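Long-range contact in Alpha/beta hydrolase (PDB 6KSU), which probably cyclises non-ribosomal peptides by macrolactamization, as a stand-alone enzyme of the penicillin-binding protein and beta-lactamase family: residues P75-P80 against A224-A228. Sequence-based numbering, arbitrary orientation.
Sequences PRTGFP and ARPVA
R76 meets the 224-228 loop with both its side chain and its carbonyl. Its long arm, extended from CG to NE, runs across the ring of P226 at about a right angle, and one guanidinium face lies over P226 CD, with R76 CZ 3.6 Å from that atom; a salt bridge to E209 holds the far end. R225, its CG anti to the backbone N (chi1 -170°) and its chain stretched out to carry the guanidinium to the R76 carbonyl, donates two hydrogen bonds side-on to that oxygen, from R225 NE (2.9 Å to R76 O) and from R225 NH2 (2.8 Å). The oxygen sits in the guanidinium plane, with NE almost straight off the end of the carbonyl and NH2 above the carbonyl plane. D263 takes R225 NH1 in a salt bridge, so the group is anchored from a second direction.

T77 leans its CG2 against the backbone at A228 N. G78 then gives the backbone pairing: G78 N donates to P226 O at 2.9 Å in a nearly straight bond (176°), and A228 N returns one to G78 O at 2.8 Å. The CA of G78 also lies over a face of the R225 guanidinium, off toward its rim. The F79 ring turns one face to A228, whose CB stands 3.8 Å from the ring centroid in a CH-pi contact.

The two bonds around V227 make an isolated parallel beta bridge. F79 pairs in turn with G259, strand 79-80 running antiparallel to 258-259, and the chain then enters helix 85-98, whose start carries an SxxK pattern consistent with the active-site serine and lysine of the penicillin-binding protein fold.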
ATOM      1  N   PRO A  75     -13.645 -19.089   1.380  1.00 32.37           N
ATOM      2  CA  PRO A  75     -12.194 -18.881   1.208  1.00 32.84           C
ATOM      3  C   PRO A  75     -11.776 -18.728  -0.245  1.00 25.97           C
ATOM      4  O   PRO A  75     -10.713 -18.170  -0.513  1.00 29.22           O
ATOM      5  CB  PRO A  75     -11.585 -20.128   1.855  1.00 33.07           C
ATOM      6  CG  PRO A  75     -12.586 -20.488   2.931  1.00 36.31           C
ATOM      7  CD  PRO A  75     -13.923 -20.224   2.282  1.00 34.22           C
ATOM      8  N   ARG A  76     -12.604 -19.166  -1.188  1.00 26.96           N
ATOM      9  CA  ARG A  76     -12.336 -18.946  -2.600  1.00 26.03           C
ATOM     10  C   ARG A  76     -12.589 -17.498  -3.017  1.00 26.01           C
ATOM     11  O   ARG A  76     -11.939 -17.010  -3.951  1.00 23.77           O
ATOM     12  CB  ARG A  76     -13.191 -19.895  -3.451  1.00 22.65           C
ATOM     13  CG  ARG A  76     -12.551 -20.216  -4.819  1.00 27.59           C
ATOM     14  CD  ARG A  76     -13.526 -20.810  -5.847  1.00 31.98           C
ATOM     15  NE  ARG A  76     -13.072 -20.578  -7.224  1.00 33.18           N
ATOM     16  CZ  ARG A  76     -13.817 -20.761  -8.312  1.00 32.51           C
ATOM     17  NH1 ARG A  76     -15.074 -21.182  -8.199  1.00 31.56           N
ATOM     18  NH2 ARG A  76     -13.315 -20.516  -9.516  1.00 30.82           N
ATOM     19  N   THR A  77     -13.556 -16.829  -2.381  1.00 19.64           N
ATOM     20  CA  THR A  77     -13.946 -15.477  -2.759  1.00 20.37           C
ATOM     21  C   THR A  77     -12.725 -14.561  -2.863  1.00 23.08           C
ATOM     22  O   THR A  77     -11.884 -14.505  -1.965  1.00 24.12           O
ATOM     23  CB  THR A  77     -14.936 -14.908  -1.724  1.00 22.39           C
ATOM     24  OG1 THR A  77     -15.963 -15.865  -1.438  1.00 25.41           O
ATOM     25  CG2 THR A  77     -15.599 -13.670  -2.245  1.00 20.82           C
ATOM     26  N   GLY A  78     -12.634 -13.845  -3.990  1.00 19.59           N
ATOM     27  CA  GLY A  78     -11.617 -12.836  -4.167  1.00 22.41           C
ATOM     28  C   GLY A  78     -12.086 -11.439  -3.800  1.00 22.39           C
ATOM     29  O   GLY A  78     -13.158 -10.991  -4.228  1.00 14.21           O
ATOM     30  N   PHE A  79     -11.249 -10.738  -3.047  1.00 18.19           N
ATOM     31  CA  PHE A  79     -11.409  -9.360  -2.621  1.00 19.94           C
ATOM     32  C   PHE A  79     -10.375  -8.479  -3.309  1.00 20.70           C
ATOM     33  O   PHE A  79      -9.263  -8.925  -3.596  1.00 19.36           O
ATOM     34  CB  PHE A  79     -11.225  -9.245  -1.103  1.00 19.07           C
ATOM     35  CG  PHE A  79     -12.344  -9.879  -0.279  1.00 22.20           C
ATOM     36  CD1 PHE A  79     -13.158  -9.081   0.521  1.00 17.14           C
ATOM     37  CD2 PHE A  79     -12.536 -11.267  -0.262  1.00 19.60           C
ATOM     38  CE1 PHE A  79     -14.166  -9.625   1.283  1.00 17.17           C
ATOM     39  CE2 PHE A  79     -13.554 -11.843   0.503  1.00 20.45           C
ATOM     40  CZ  PHE A  79     -14.371 -11.026   1.269  1.00 23.11           C
ATOM     41  N   PRO A  80     -10.686  -7.220  -3.580  1.00 22.20           N
ATOM     42  CA  PRO A  80      -9.652  -6.324  -4.133  1.00 18.89           C
ATOM     43  C   PRO A  80      -8.512  -6.144  -3.145  1.00 18.81           C
ATOM     44  O   PRO A  80      -8.718  -5.792  -1.983  1.00 20.71           O
ATOM     45  CB  PRO A  80     -10.395  -5.008  -4.373  1.00 19.01           C
ATOM     46  CG  PRO A  80     -11.780  -5.189  -3.806  1.00 20.64           C
ATOM     47  CD  PRO A  80     -12.023  -6.626  -3.549  1.00 15.28           C
ATOM     48  N   ALA A 224     -15.781 -17.206 -14.200  1.00 54.40           N
ATOM     49  CA  ALA A 224     -14.926 -16.243 -13.517  1.00 53.40           C
ATOM     50  C   ALA A 224     -14.843 -16.573 -12.032  1.00 40.23           C
ATOM     51  O   ALA A 224     -15.705 -17.252 -11.474  1.00 34.83           O
ATOM     52  CB  ALA A 224     -15.440 -14.817 -13.700  1.00 48.33           C
ATOM     53  N   ARG A 225     -13.771 -16.102 -11.401  1.00 38.73           N
ATOM     54  CA  ARG A 225     -13.620 -16.343  -9.977  1.00 35.10           C
ATOM     55  C   ARG A 225     -14.686 -15.551  -9.226  1.00 23.31           C
ATOM     56  O   ARG A 225     -14.929 -14.396  -9.556  1.00 35.73           O
ATOM     57  CB  ARG A 225     -12.230 -15.927  -9.506  1.00 26.18           C
ATOM     58  CG  ARG A 225     -11.921 -16.360  -8.081  1.00 29.24           C
ATOM     59  CD  ARG A 225     -10.575 -15.785  -7.595  1.00 25.99           C
ATOM     60  NE  ARG A 225     -10.387 -16.104  -6.183  1.00 23.90           N
ATOM     61  CZ  ARG A 225      -9.241 -15.992  -5.534  1.00 24.04           C
ATOM     62  NH1 ARG A 225      -8.151 -15.555  -6.165  1.00 24.39           N
ATOM     63  NH2 ARG A 225      -9.191 -16.316  -4.248  1.00 24.31           N
ATOM     64  N   PRO A 226     -15.370 -16.153  -8.252  1.00 25.55           N
ATOM     65  CA  PRO A 226     -16.341 -15.375  -7.478  1.00 26.87           C
ATOM     66  C   PRO A 226     -15.614 -14.262  -6.734  1.00 26.22           C
ATOM     67  O   PRO A 226     -14.559 -14.477  -6.128  1.00 22.54           O
ATOM     68  CB  PRO A 226     -16.965 -16.404  -6.529  1.00 22.57           C
ATOM     69  CG  PRO A 226     -15.998 -17.524  -6.467  1.00 30.52           C
ATOM     70  CD  PRO A 226     -15.324 -17.559  -7.813  1.00 31.42           C
ATOM     71  N   VAL A 227     -16.157 -13.057  -6.843  1.00 22.55           N
ATOM     72  CA  VAL A 227     -15.529 -11.865  -6.299  1.00 26.70           C
ATOM     73  C   VAL A 227     -16.484 -11.209  -5.316  1.00 24.30           C
ATOM     74  O   VAL A 227     -17.712 -11.333  -5.424  1.00 22.18           O
ATOM     75  CB  VAL A 227     -15.138 -10.872  -7.412  1.00 25.37           C
ATOM     76  CG1 VAL A 227     -13.919 -11.369  -8.123  1.00 20.56           C
ATOM     77  CG2 VAL A 227     -16.302 -10.710  -8.389  1.00 21.59           C
ATOM     78  N   ALA A 228     -15.898 -10.480  -4.365  1.00 19.19           N
ATOM     79  CA  ALA A 228     -16.655  -9.684  -3.427  1.00 23.22           C
ATOM     80  C   ALA A 228     -16.840  -8.296  -3.990  1.00 23.51           C
ATOM     81  O   ALA A 228     -15.915  -7.721  -4.562  1.00 22.89           O
ATOM     82  CB  ALA A 228     -15.950  -9.603  -2.075  1.00 21.21           C
TER